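Local coordinates for sugar ABC transporter substrate-binding protein (PDB 5U2P) that probably binds a ligand, perhaps a sugar, in the periplasm as the substrate-binding component of an ABC transporter, at residues V137-F143 with M265-L271; T185-P189 with Q381-T385; V299-E305 with K371-A375; Q334-E339 with F347-A353. One frame throughout, in Å; residues are numbered along the deposited sequence.

Interaction 1 of 4, residues V137-F143 with M265-L271. With EDO (1,2-ethanediol), chain E.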
loop_
_atom_site.group_PDB
_atom_site.type_symbol
_atom_site.label_atom_id
_atom_site.label_comp_id
_atom_site.label_asym_id
_atom_site.label_seq_id
_atom_site.Cartn_x
_atom_site.Cartn_y
_atom_site.Cartn_z
ATOM N N VAL A 137 0.737 4.006 1.934
ATOM C CA VAL A 137 -0.518 4.228 2.653
ATOM C C VAL A 137 -0.755 3.137 3.701
ATOM O O VAL A 137 -1.204 3.394 4.831
ATOM C CB VAL A 137 -1.724 4.259 1.685
ATOM C CG1 VAL A 137 -3.036 4.331 2.463
ATOM C CG2 VAL A 137 -1.605 5.447 0.747
ATOM N N SER A 138 -0.461 1.917 3.289
ATOM C CA SER A 138 -0.792 0.707 4.017
ATOM C C SER A 138 0.285 -0.347 3.770
ATOM O O SER A 138 0.746 -0.508 2.635
ATOM C CB SER A 138 -2.159 0.195 3.557
ATOM O OG SER A 138 -2.457 -1.031 4.172
ATOM N N ILE A 139 0.727 -1.022 4.828
ATOM C CA ILE A 139 1.619 -2.174 4.726
ATOM C C ILE A 139 0.855 -3.416 5.185
ATOM O O ILE A 139 0.249 -3.398 6.245
ATOM C CB ILE A 139 2.882 -1.987 5.588
ATOM C CG1 ILE A 139 3.664 -0.757 5.109
ATOM C CG2 ILE A 139 3.745 -3.229 5.583
ATOM C CD1 ILE A 139 4.351 -0.901 3.800
ATOM N N ASN A 140 0.846 -4.466 4.372
ATOM C CA ASN A 140 0.226 -5.741 4.753
ATOM C C ASN A 140 1.187 -6.622 5.513
ATOM O O ASN A 140 2.315 -6.861 5.071
ATOM C CB ASN A 140 -0.265 -6.500 3.508
ATOM C CG ASN A 140 -1.373 -5.758 2.768
ATOM O OD1 ASN A 140 -2.232 -5.123 3.369
ATOM N ND2 ASN A 140 -1.330 -5.816 1.444
ATOM N N ALA A 141 0.742 -7.126 6.654
ATOM C CA ALA A 141 1.548 -8.056 7.414
ATOM C C ALA A 141 0.671 -8.986 8.260
ATOM O O ALA A 141 -0.533 -8.763 8.415
ATOM C CB ALA A 141 2.533 -7.270 8.299
ATOM N N LEU A 142 1.305 -10.007 8.816
ATOM C CA LEU A 142 0.698 -10.900 9.796
ATOM C C LEU A 142 0.930 -10.324 11.173
ATOM O O LEU A 142 2.058 -10.293 11.665
ATOM C CB LEU A 142 1.304 -12.295 9.684
ATOM C CG LEU A 142 0.677 -13.370 10.573
ATOM C CD1 LEU A 142 -0.772 -13.648 10.183
ATOM C CD2 LEU A 142 1.517 -14.647 10.489
ATOM N N PHE A 143 -0.142 -9.845 11.779
ATOM C CA PHE A 143 -0.098 -9.307 13.124
ATOM C C PHE A 143 -0.584 -10.365 14.099
ATOM O O PHE A 143 -1.559 -11.072 13.829
ATOM C CB PHE A 143 -0.937 -8.050 13.196
ATOM C CG PHE A 143 -0.429 -6.960 12.312
ATOM C CD1 PHE A 143 0.627 -6.168 12.719
ATOM C CD2 PHE A 143 -0.959 -6.754 11.056
ATOM C CE1 PHE A 143 1.121 -5.170 11.911
ATOM C CE2 PHE A 143 -0.483 -5.757 10.244
ATOM C CZ PHE A 143 0.573 -4.963 10.670
ATOM N N MET A 265 -4.121 -14.344 15.349
ATOM C CA MET A 265 -3.448 -13.744 14.206
ATOM C C MET A 265 -4.446 -12.996 13.325
ATOM O O MET A 265 -5.564 -13.452 13.124
ATOM C CB MET A 265 -2.749 -14.815 13.368
ATOM C CG MET A 265 -1.603 -15.505 14.055
ATOM S SD MET A 265 -0.842 -16.746 13.005
ATOM C CE MET A 265 -2.141 -17.974 12.946
ATOM N N TYR A 266 -4.010 -11.858 12.797
ATOM C CA TYR A 266 -4.780 -11.088 11.834
ATOM C C TYR A 266 -3.867 -10.766 10.664
ATOM O O TYR A 266 -2.761 -10.300 10.877
ATOM C CB TYR A 266 -5.329 -9.797 12.468
ATOM C CG TYR A 266 -5.874 -8.853 11.419
ATOM C CD1 TYR A 266 -7.116 -9.077 10.833
ATOM C CD2 TYR A 266 -5.118 -7.792 10.959
ATOM C CE1 TYR A 266 -7.610 -8.206 9.856
ATOM C CE2 TYR A 266 -5.590 -6.947 9.986
ATOM C CZ TYR A 266 -6.831 -7.162 9.437
ATOM O OH TYR A 266 -7.257 -6.295 8.466
ATOM N N PHE A 267 -4.289 -11.056 9.430
ATOM C CA PHE A 267 -3.537 -10.622 8.268
ATOM C C PHE A 267 -4.250 -9.473 7.573
ATOM O O PHE A 267 -5.424 -9.570 7.220
ATOM C CB PHE A 267 -3.308 -11.730 7.235
ATOM C CG PHE A 267 -2.470 -11.256 6.092
ATOM C CD1 PHE A 267 -1.101 -11.141 6.243
ATOM C CD2 PHE A 267 -3.048 -10.814 4.903
ATOM C CE1 PHE A 267 -0.316 -10.636 5.224
ATOM C CE2 PHE A 267 -2.270 -10.324 3.893
ATOM C CZ PHE A 267 -0.903 -10.236 4.047
ATOM N N GLY A 268 -3.522 -8.385 7.375
ATOM C CA GLY A 268 -4.067 -7.230 6.717
ATOM C C GLY A 268 -3.241 -5.991 6.921
ATOM O O GLY A 268 -2.037 -6.045 7.206
ATOM N N SER A 269 -3.915 -4.860 6.768
ATOM C CA SER A 269 -3.282 -3.557 6.804
ATOM C C SER A 269 -2.740 -3.190 8.172
ATOM O O SER A 269 -3.422 -3.382 9.182
ATOM C CB SER A 269 -4.278 -2.488 6.387
ATOM O OG SER A 269 -3.691 -1.221 6.552
ATOM N N HIS A 270 -1.548 -2.592 8.208
ATOM C CA HIS A 270 -1.006 -2.108 9.484
ATOM C C HIS A 270 -1.904 -1.022 10.106
ATOM O O HIS A 270 -1.784 -0.733 11.304
ATOM C CB HIS A 270 0.427 -1.580 9.288
ATOM C CG HIS A 270 0.488 -0.143 8.880
ATOM N ND1 HIS A 270 0.336 0.273 7.567
ATOM C CD2 HIS A 270 0.657 0.985 9.612
ATOM C CE1 HIS A 270 0.423 1.591 7.515
ATOM N NE2 HIS A 270 0.621 2.050 8.744
ATOM N N LEU A 271 -2.786 -0.410 9.311
ATOM C CA LEU A 271 -3.717 0.584 9.838
ATOM C C LEU A 271 -4.708 -0.062 10.810
ATOM O O LEU A 271 -5.172 0.583 11.762
ATOM C CB LEU A 271 -4.473 1.299 8.719
ATOM C CG LEU A 271 -3.574 2.109 7.755
ATOM C CD1 LEU A 271 -4.383 2.640 6.573
ATOM C CD2 LEU A 271 -2.828 3.230 8.478
HETATM C C1 EDO E . -3.643 -2.341 0.912
HETATM O O1 EDO E . -3.007 -2.845 2.085
HETATM C C2 EDO E . -3.613 -3.326 -0.245
HETATM O O2 EDO E . -3.402 -4.687 0.125
#
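An antiparallel ladder in the six-stranded mixed sheet joins 137-143 to 265-271, and a bound ethanediol sits at its end near Ser138 and Asn140. Phe143 and Tyr266 form one hydrogen-bonded pair, with Phe143 N 2.8 Å from Tyr266 O and Tyr266 N returning the bond to Phe143 O. Ala141 and Gly268 form the next. The Phe143 ring, its CG anti to the carbonyl carbon (chi1 -63°), presents its edge to Gly268 O, with CE2 3.4 Å away, while CZ packs on CA and CB of His270. The non-hydrogen-bonded pairs are Leu142 with Phe267 and Asn140 with Ser269; on their face, Leu142 CD1 rests on Met265 CB at 3.9 Å, and Phe267 CZ meets Asn140 CB. At Gly268 the chain turns a corner and soon enters helix 270-279, whose N-cap is Ser269: Ser269 OG accepts from Leu271 N at 3.0 Å. The same hydroxyl hydrogen-bonds Ser138 OG at 2.7 Å, so one oxygen ties the start of the helix to the residue just beyond the ladder's end. His270 makes two bonds to Ile139: its N donates to Ile139 O, and its ND1 accepts from Ile139 N at 3.1 Å, 16° out of the imidazole plane. The ethanediol, probably from the crystallisation liquor, bridges both ends of the Asn140 amide: its O1 donates to OD1, and ND2 donates to its O2 at 2.7 Å, nearly straight (169°). Ser138 OG also lies 2.8 Å from O1, but its one proton could go to Ser269 OG instead. Asp377 also bonds the diol, and Thr301 OG1 bonds Asn140 ND2.

Interaction 2 of 4, residues T185-P189 with Q381-T385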
loop_
_atom_site.group_PDB
_atom_site.type_symbol
_atom_site.label_atom_id
_atom_site.label_comp_id
_atom_site.label_asym_id
_atom_site.label_seq_id
_atom_site.Cartn_x
_atom_site.Cartn_y
_atom_site.Cartn_z
ATOM N N THR A 185 -12.999 -6.097 2.690
ATOM C CA THR A 185 -12.556 -4.974 1.889
ATOM C C THR A 185 -13.585 -4.668 0.808
ATOM O O THR A 185 -14.519 -5.443 0.594
ATOM C CB THR A 185 -11.221 -5.245 1.179
ATOM O OG1 THR A 185 -11.467 -6.158 0.103
ATOM C CG2 THR A 185 -10.177 -5.839 2.138
ATOM N N GLU A 186 -13.363 -3.549 0.127
ATOM C CA GLU A 186 -14.155 -3.128 -1.025
ATOM C C GLU A 186 -13.468 -3.479 -2.360
ATOM O O GLU A 186 -13.746 -2.856 -3.395
ATOM C CB GLU A 186 -14.393 -1.619 -0.954
ATOM C CG GLU A 186 -15.231 -1.166 0.234
ATOM C CD GLU A 186 -16.709 -1.393 0.019
ATOM O OE1 GLU A 186 -17.151 -2.561 0.098
ATOM O OE2 GLU A 186 -17.429 -0.402 -0.237
ATOM N N SER A 187 -12.578 -4.470 -2.339
ATOM C CA SER A 187 -11.853 -4.890 -3.547
ATOM C C SER A 187 -11.730 -6.406 -3.681
ATOM O O SER A 187 -11.960 -7.157 -2.733
ATOM C CB SER A 187 -10.464 -4.241 -3.578
ATOM O OG SER A 187 -9.845 -4.283 -2.306
ATOM N N PHE A 188 -11.452 -6.848 -4.908
ATOM C CA PHE A 188 -11.119 -8.238 -5.190
ATOM C C PHE A 188 -9.711 -8.246 -5.764
ATOM O O PHE A 188 -9.296 -7.275 -6.390
ATOM C CB PHE A 188 -12.093 -8.895 -6.197
ATOM C CG PHE A 188 -13.514 -8.999 -5.707
ATOM C CD1 PHE A 188 -14.574 -8.832 -6.583
ATOM C CD2 PHE A 188 -13.785 -9.272 -4.385
ATOM C CE1 PHE A 188 -15.883 -8.918 -6.139
ATOM C CE2 PHE A 188 -15.091 -9.361 -3.930
ATOM C CZ PHE A 188 -16.140 -9.181 -4.814
ATOM N N PRO A 189 -8.954 -9.325 -5.541
ATOM C CA PRO A 189 -9.257 -10.402 -4.608
ATOM C C PRO A 189 -9.064 -9.855 -3.204
ATOM O O PRO A 189 -8.604 -8.710 -3.074
ATOM C CB PRO A 189 -8.227 -11.481 -4.952
ATOM C CG PRO A 189 -7.070 -10.716 -5.508
ATOM C CD PRO A 189 -7.636 -9.496 -6.179
ATOM N N GLN A 381 -8.593 -0.043 -10.109
ATOM C CA GLN A 381 -9.294 -0.997 -10.972
ATOM C C GLN A 381 -9.806 -2.191 -10.188
ATOM O O GLN A 381 -10.759 -2.857 -10.602
ATOM C CB GLN A 381 -8.378 -1.502 -12.089
ATOM C CG GLN A 381 -7.812 -0.443 -12.973
ATOM C CD GLN A 381 -6.387 -0.141 -12.637
ATOM O OE1 GLN A 381 -6.079 0.353 -11.544
ATOM N NE2 GLN A 381 -5.494 -0.424 -13.576
ATOM N N ALA A 382 -9.163 -2.456 -9.053
ATOM C CA ALA A 382 -9.473 -3.633 -8.252
ATOM C C ALA A 382 -10.699 -3.413 -7.370
ATOM O O ALA A 382 -11.292 -4.366 -6.862
ATOM C CB ALA A 382 -8.253 -4.028 -7.390
ATOM N N GLN A 383 -11.073 -2.154 -7.179
ATOM C CA GLN A 383 -12.170 -1.818 -6.283
ATOM C C GLN A 383 -13.514 -2.120 -6.923
ATOM O O GLN A 383 -13.679 -1.970 -8.132
ATOM C CB GLN A 383 -12.113 -0.334 -5.887
ATOM C CG GLN A 383 -10.707 0.221 -5.600
ATOM C CD GLN A 383 -9.999 -0.488 -4.462
ATOM O OE1 GLN A 383 -10.550 -0.633 -3.373
ATOM N NE2 GLN A 383 -8.773 -0.937 -4.710
ATOM N N ASN A 384 -14.472 -2.550 -6.113
ATOM C CA ASN A 384 -15.867 -2.563 -6.530
ATOM C C ASN A 384 -16.510 -1.220 -6.204
ATOM O O ASN A 384 -16.455 -0.761 -5.061
ATOM C CB ASN A 384 -16.627 -3.690 -5.855
ATOM C CG ASN A 384 -16.257 -5.045 -6.405
ATOM O OD1 ASN A 384 -16.810 -5.493 -7.411
ATOM N ND2 ASN A 384 -15.326 -5.713 -5.743
ATOM N N THR A 385 -17.117 -0.602 -7.216
ATOM C CA THR A 385 -17.621 0.765 -7.117
ATOM C C THR A 385 -19.146 0.807 -7.149
ATOM O O THR A 385 -19.782 0.016 -7.844
ATOM C CB THR A 385 -17.063 1.644 -8.264
ATOM O OG1 THR A 385 -17.347 3.024 -8.003
ATOM C CG2 THR A 385 -17.654 1.237 -9.626
#
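Glu186 O and Ala382 O are the two acceptors that join these loops, each taking a backbone N-H from the other side. Asn384 N donates to Glu186 O at 2.8 Å with an N-H...O angle of 161°, and Phe188 N donates to Ala382 O at 3.2 Å. Ser187 and Gln383 lie between the two bonds, their CA atoms 4.1 Å apart, in a single backbone bridge rather than a continued sheet. Ala382 O has a second donor in Ser390 OG. Within 185-189 the chain is shaped by an ST turn, in which Ser187 N gives its hydrogen to Thr185 OG1 at 3.2 Å; the next residues lead through a cis peptide before Pro189 into helix 191-214. The contact thus pins the entrance of that helix to the loop that follows strand 372-374. Side chains add an amide-on-ring contact: Asn384 ND2 stands 3.2 Å above one face of the Phe188 ring, offset toward the rim over CD1 and CE1, with amide and ring planes 72° apart. The other end of that amide is also occupied, since Asn384 OD1 accepts from Ser390 N, which helps to fix the rotation of the group with ND2 turned to the ring. Gln383 folds back at chi2 (-60°), bringing OE1 to 3.6 Å from Ser187 CB. Its NE2 is satisfied within its own loop by the carbonyls of Tyr379 and Asp377. Ser187 CB also touches Ala382 O at 3.4 Å, and Ala382 CB packs against Phe188 O.

Interaction 3 of 4, residues V299-E305 with K371-A375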
loop_
_atom_site.group_PDB
_atom_site.type_symbol
_atom_site.label_atom_id
_atom_site.label_comp_id
_atom_site.label_asym_id
_atom_site.label_seq_id
_atom_site.Cartn_x
_atom_site.Cartn_y
_atom_site.Cartn_z
ATOM N N VAL A 299 9.855 -9.650 0.012
ATOM C CA VAL A 299 9.241 -8.330 -0.120
ATOM C C VAL A 299 7.916 -8.276 0.636
ATOM O O VAL A 299 7.254 -9.292 0.802
ATOM C CB VAL A 299 9.018 -7.967 -1.609
ATOM C CG1 VAL A 299 7.768 -8.662 -2.178
ATOM C CG2 VAL A 299 8.943 -6.489 -1.794
ATOM N N LEU A 300 7.550 -7.094 1.111
ATOM C CA LEU A 300 6.220 -6.863 1.667
ATOM C C LEU A 300 5.331 -6.352 0.544
ATOM O O LEU A 300 5.832 -5.794 -0.434
ATOM C CB LEU A 300 6.259 -5.843 2.809
ATOM C CG LEU A 300 7.049 -6.239 4.057
ATOM C CD1 LEU A 300 7.163 -5.083 4.999
ATOM C CD2 LEU A 300 6.389 -7.411 4.749
ATOM N N THR A 301 4.019 -6.521 0.682
ATOM C CA THR A 301 3.077 -5.800 -0.169
ATOM C C THR A 301 2.261 -4.793 0.636
ATOM O O THR A 301 2.199 -4.854 1.872
ATOM C CB THR A 301 2.095 -6.746 -0.920
ATOM O OG1 THR A 301 1.051 -7.178 -0.035
ATOM C CG2 THR A 301 2.837 -7.947 -1.516
ATOM N N GLY A 302 1.656 -3.848 -0.077
ATOM C CA GLY A 302 0.796 -2.851 0.540
ATOM C C GLY A 302 0.189 -1.935 -0.491
ATOM O O GLY A 302 0.156 -2.252 -1.684
ATOM N N SER A 303 -0.304 -0.800 -0.022
ATOM C CA SER A 303 -0.731 0.261 -0.896
ATOM C C SER A 303 0.322 1.349 -0.965
ATOM O O SER A 303 0.697 1.917 0.065
ATOM C CB SER A 303 -2.023 0.900 -0.439
ATOM O OG SER A 303 -2.294 1.993 -1.306
ATOM N N LEU A 304 0.774 1.620 -2.181
ATOM C CA LEU A 304 1.705 2.716 -2.466
ATOM C C LEU A 304 0.973 3.865 -3.158
ATOM O O LEU A 304 1.594 4.715 -3.813
ATOM C CB LEU A 304 2.885 2.203 -3.306
ATOM C CG LEU A 304 3.615 0.963 -2.759
ATOM C CD1 LEU A 304 4.783 0.533 -3.658
ATOM C CD2 LEU A 304 4.106 1.203 -1.329
ATOM N N GLU A 305 -0.341 3.912 -2.974
ATOM C CA GLU A 305 -1.175 4.956 -3.550
ATOM C C GLU A 305 -1.068 6.226 -2.715
ATOM O O GLU A 305 -2.032 6.650 -2.086
ATOM C CB GLU A 305 -2.632 4.494 -3.642
ATOM C CG GLU A 305 -2.833 3.267 -4.575
ATOM C CD GLU A 305 -3.007 3.637 -6.027
ATOM O OE1 GLU A 305 -3.349 4.808 -6.301
ATOM O OE2 GLU A 305 -2.787 2.764 -6.898
ATOM N N LYS A 371 11.937 -2.721 0.288
ATOM C CA LYS A 371 11.442 -4.045 -0.067
ATOM C C LYS A 371 9.927 -4.111 0.090
ATOM O O LYS A 371 9.414 -4.877 0.904
ATOM C CB LYS A 371 12.113 -5.118 0.799
ATOM C CG LYS A 371 13.603 -5.329 0.513
ATOM C CD LYS A 371 14.212 -6.268 1.558
ATOM C CE LYS A 371 15.605 -6.728 1.176
ATOM N NZ LYS A 371 16.521 -5.584 1.009
ATOM N N VAL A 372 9.227 -3.311 -0.707
ATOM C CA VAL A 372 7.760 -3.236 -0.680
ATOM C C VAL A 372 7.259 -2.991 -2.103
ATOM O O VAL A 372 7.794 -2.124 -2.795
ATOM C CB VAL A 372 7.237 -2.083 0.232
ATOM C CG1 VAL A 372 5.714 -2.137 0.349
ATOM C CG2 VAL A 372 7.918 -2.090 1.607
ATOM N N ILE A 373 6.242 -3.734 -2.531
ATOM C CA ILE A 373 5.592 -3.527 -3.809
ATOM C C ILE A 373 4.103 -3.425 -3.621
ATOM O O ILE A 373 3.571 -3.860 -2.599
ATOM C CB ILE A 373 5.931 -4.645 -4.811
ATOM C CG1 ILE A 373 5.504 -6.024 -4.279
ATOM C CG2 ILE A 373 7.409 -4.604 -5.075
ATOM C CD1 ILE A 373 5.732 -7.173 -5.322
ATOM N N GLN A 374 3.425 -2.801 -4.573
ATOM C CA GLN A 374 1.992 -2.593 -4.429
ATOM C C GLN A 374 1.174 -3.857 -4.709
ATOM O O GLN A 374 1.248 -4.456 -5.805
ATOM C CB GLN A 374 1.514 -1.465 -5.339
ATOM C CG GLN A 374 0.010 -1.230 -5.195
ATOM C CD GLN A 374 -0.422 0.181 -5.477
ATOM O OE1 GLN A 374 0.021 1.128 -4.816
ATOM N NE2 GLN A 374 -1.313 0.335 -6.453
ATOM N N ALA A 375 0.375 -4.244 -3.717
ATOM C CA ALA A 375 -0.554 -5.352 -3.852
ATOM C C ALA A 375 -1.613 -5.067 -4.904
ATOM O O ALA A 375 -2.104 -3.946 -5.024
ATOM C CB ALA A 375 -1.233 -5.659 -2.505
#
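Strands 300-303 and 372-374 run parallel in sense but splay by 46°, with Leu300, Thr301 and Gly302 in register with Val372, Ile373 and Gln374. The bonds alternate between the strands in the parallel pattern: Leu300 N donates to Lys371 O at 2.9 Å, Ile373 N to Leu300 O, Gly302 N to Ile373 O and Ala375 N to Gly302 O. Of these the first is almost straight at its hydrogen (176°), although Leu300 N sits well out of the plane of the Lys371 carbonyl. On one side of the sheet Val299 CG1 meets Ile373 CD1 at 4.0 Å, the two side chains crossing at about a right angle. Further along, Ala375 CB lies 3.7 Å from Thr301 OG1, whose hydrogen-bonding partners are Asp195 and Asn140. Leu300 and Val372 occupy the other side, where Leu304 CD2 reaches Val372 CG1. Strand 300-303 also pairs antiparallel with 138-145, so it is an inner strand of this mixed sheet and 372-374 is added along its second edge. At the Gly302-Gln374 pair this two-faced pattern ends, and the Gln374 side chain runs along to residues 304-305 of the other segment. With CG anti to the backbone N (chi1 -180°) and an extended chain, it slides past Leu304 in the opposite direction. Gln374 OE1 accepts from Leu304 N at 2.8 Å, while Gln374 NE2 donates to the anti lone pair of Glu305 OE2 at 2.9 Å, with that oxygen close to the amide plane. An ST turn from Ser303 OG to Glu305 N, 3.2 Å, shapes the chain there.

Interaction 4 of 4, residues Q334-E339 with F347-A353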
loop_
_atom_site.group_PDB
_atom_site.type_symbol
_atom_site.label_atom_id
_atom_site.label_comp_id
_atom_site.label_asym_id
_atom_site.label_seq_id
_atom_site.Cartn_x
_atom_site.Cartn_y
_atom_site.Cartn_z
ATOM N N GLN A 334 11.494 17.578 6.249
ATOM C CA GLN A 334 10.730 16.372 6.535
ATOM C C GLN A 334 10.383 16.285 8.026
ATOM O O GLN A 334 9.268 15.895 8.383
ATOM C CB GLN A 334 11.497 15.116 6.105
ATOM C CG GLN A 334 11.617 14.950 4.592
ATOM C CD GLN A 334 10.258 14.865 3.937
ATOM O OE1 GLN A 334 9.454 13.992 4.268
ATOM N NE2 GLN A 334 9.976 15.799 3.031
ATOM N N ASN A 335 11.329 16.651 8.883
ATOM C CA ASN A 335 11.090 16.576 10.325
ATOM C C ASN A 335 9.994 17.549 10.760
ATOM O O ASN A 335 9.092 17.186 11.509
ATOM C CB ASN A 335 12.382 16.832 11.092
ATOM C CG ASN A 335 13.286 15.613 11.124
ATOM O OD1 ASN A 335 12.810 14.476 11.154
ATOM N ND2 ASN A 335 14.593 15.842 11.117
ATOM N N SER A 336 10.051 18.767 10.244
ATOM C CA SER A 336 9.013 19.757 10.486
ATOM C C SER A 336 7.666 19.296 9.945
ATOM O O SER A 336 6.647 19.346 10.634
ATOM C CB SER A 336 9.422 21.088 9.857
ATOM O OG SER A 336 8.408 22.060 10.002
ATOM N N PHE A 337 7.665 18.805 8.713
ATOM C CA PHE A 337 6.446 18.349 8.072
ATOM C C PHE A 337 5.728 17.254 8.857
ATOM O O PHE A 337 4.501 17.267 8.981
ATOM C CB PHE A 337 6.811 17.872 6.651
ATOM C CG PHE A 337 5.640 17.450 5.806
ATOM C CD1 PHE A 337 4.547 18.274 5.641
ATOM C CD2 PHE A 337 5.668 16.237 5.126
ATOM C CE1 PHE A 337 3.488 17.894 4.844
ATOM C CE2 PHE A 337 4.601 15.843 4.326
ATOM C CZ PHE A 337 3.512 16.673 4.183
ATOM N N PHE A 338 6.483 16.284 9.369
ATOM C CA PHE A 338 5.883 15.136 10.018
ATOM C C PHE A 338 5.577 15.374 11.495
ATOM O O PHE A 338 5.156 14.450 12.195
ATOM C CB PHE A 338 6.772 13.906 9.842
ATOM C CG PHE A 338 6.456 13.143 8.574
ATOM C CD1 PHE A 338 7.085 13.460 7.382
ATOM C CD2 PHE A 338 5.462 12.184 8.563
ATOM C CE1 PHE A 338 6.758 12.791 6.211
ATOM C CE2 PHE A 338 5.124 11.513 7.393
ATOM C CZ PHE A 338 5.780 11.820 6.214
ATOM N N GLU A 339 5.758 16.608 11.956
ATOM C CA GLU A 339 5.186 17.006 13.245
ATOM C C GLU A 339 3.676 17.218 13.082
ATOM O O GLU A 339 2.935 17.229 14.061
ATOM C CB GLU A 339 5.866 18.266 13.777
ATOM C CG GLU A 339 7.283 18.005 14.265
ATOM C CD GLU A 339 7.983 19.263 14.730
ATOM O OE1 GLU A 339 7.336 20.331 14.741
ATOM O OE2 GLU A 339 9.178 19.184 15.085
ATOM N N PHE A 347 10.922 9.649 3.665
ATOM C CA PHE A 347 12.377 9.660 3.686
ATOM C C PHE A 347 12.983 8.996 4.928
ATOM O O PHE A 347 12.383 8.943 6.007
ATOM C CB PHE A 347 12.893 11.106 3.582
ATOM C CG PHE A 347 12.652 11.746 2.236
ATOM C CD1 PHE A 347 13.621 11.700 1.246
ATOM C CD2 PHE A 347 11.453 12.390 1.966
ATOM C CE1 PHE A 347 13.398 12.282 0.013
ATOM C CE2 PHE A 347 11.224 12.973 0.739
ATOM C CZ PHE A 347 12.200 12.919 -0.245
ATOM N N ARG A 348 14.188 8.479 4.723
ATOM C CA ARG A 348 15.074 8.006 5.786
ATOM C C ARG A 348 15.301 9.054 6.881
ATOM O O ARG A 348 15.468 10.238 6.589
ATOM C CB ARG A 348 16.425 7.641 5.168
ATOM C CG ARG A 348 17.064 6.372 5.654
ATOM C CD ARG A 348 18.250 6.016 4.754
ATOM N NE ARG A 348 17.842 5.818 3.362
ATOM C CZ ARG A 348 17.164 4.759 2.934
ATOM N NH1 ARG A 348 16.823 3.812 3.796
ATOM N NH2 ARG A 348 16.831 4.642 1.654
ATOM N N ASN A 349 15.335 8.606 8.140
ATOM C CA ASN A 349 15.750 9.452 9.265
ATOM C C ASN A 349 14.832 10.646 9.511
ATOM O O ASN A 349 15.297 11.745 9.804
ATOM C CB ASN A 349 17.180 9.952 9.046
ATOM C CG ASN A 349 18.164 8.819 8.806
ATOM O OD1 ASN A 349 18.075 7.762 9.438
ATOM N ND2 ASN A 349 19.104 9.030 7.886
ATOM N N THR A 350 13.530 10.417 9.393
ATOM C CA THR A 350 12.527 11.405 9.764
ATOM C C THR A 350 12.154 11.200 11.231
ATOM O O THR A 350 11.263 10.411 11.555
ATOM C CB THR A 350 11.283 11.287 8.882
ATOM O OG1 THR A 350 11.665 11.477 7.508
ATOM C CG2 THR A 350 10.256 12.327 9.246
ATOM N N THR A 351 12.860 11.913 12.104
ATOM C CA THR A 351 12.743 11.710 13.549
ATOM C C THR A 351 11.327 11.914 14.086
ATOM O O THR A 351 10.896 11.205 14.989
ATOM C CB THR A 351 13.698 12.661 14.307
ATOM O OG1 THR A 351 13.259 14.021 14.160
ATOM C CG2 THR A 351 15.108 12.534 13.773
ATOM N N SER A 352 10.609 12.887 13.534
ATOM C CA SER A 352 9.273 13.231 14.012
ATOM C C SER A 352 8.195 12.263 13.563
ATOM O O SER A 352 7.073 12.304 14.077
ATOM C CB SER A 352 8.911 14.638 13.551
ATOM O OG SER A 352 8.973 14.717 12.137
ATOM N N ALA A 353 8.515 11.397 12.599
ATOM C CA ALA A 353 7.572 10.383 12.167
ATOM C C ALA A 353 7.642 9.224 13.149
ATOM O O ALA A 353 8.709 8.672 13.405
ATOM C CB ALA A 353 7.870 9.912 10.735
HETATM O O HOH W 1 9.825 11.658 5.380
HETATM O O HOH W 2 16.946 13.640 10.841
#
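Ser352 OG reaches Asn335 O at 2.6 Å and donates to it on a lone pair in the carbonyl plane, giving a carbonyl near the end of helix 331-337 a partner from the loop. The hydroxyl lies between the backbone N and the carbonyl carbon of its own residue (chi1 58°), a torsion that also brings it to 3.3 Å from Phe338 CB. Asn335 OD1 meets two donors of Thr351, its N at 2.7 Å and its OG1, both in weak hydrogen bonds; the N-H is badly bent, at 121°. Phe338, the first residue to leave helical geometry, sets its ring beside Thr350 CG2 and Ala353 CB, the methyl of Ala353 lying 4.0 Å from CD2. Around these pairs runs a type I beta turn from Thr350 to Ala353, closed by Ala353 N to Thr350 O, which presents Thr351 and Ser352 together to the helix end. One turn back, the Gln334 and Phe347 side chains cross at about a right angle, Gln334 CD 3.4 Å from Phe347 CD2, with amide and ring planes 53° apart. Water 1 links this amide to the loop: it donates to Gln334 OE1 at 2.6 Å, accepts from Phe347 N and hydrogen-bonds to Thr350 OG1. The other end of the amide, NE2, is held by Leu328 O, near the end of the preceding helix 318-329. Water 2 joins Asn335 ND2 to Asn349 O. Farther out, Phe347 packs on Trp113 and Leu117, and the His341 ring meets Phe338 edge-to-face.

Interactions 1 and 3 belong to one mixed sheet and touch directly, their centres 11 Å apart: Val137 N lies 2.8 Å from Ser303 O, and Asn140 N 2.9 Å from Thr301 O, both probable hydrogen bonds. Val137 and Ser138 both face Ser303, a classic beta bulge at this seam. The ethanediol of interaction 1 lies about 4 Å from the Ala375 side chain of interaction 3; such molecules often mark pockets. Interaction 2 stands apart, its centre about 17 Å from those of both interactions 1 and 3, though Asp377 touches Ser187 and also binds the diol. Interaction 4 is remote, about 32 Å between centres from interaction 2, across the chain's middle.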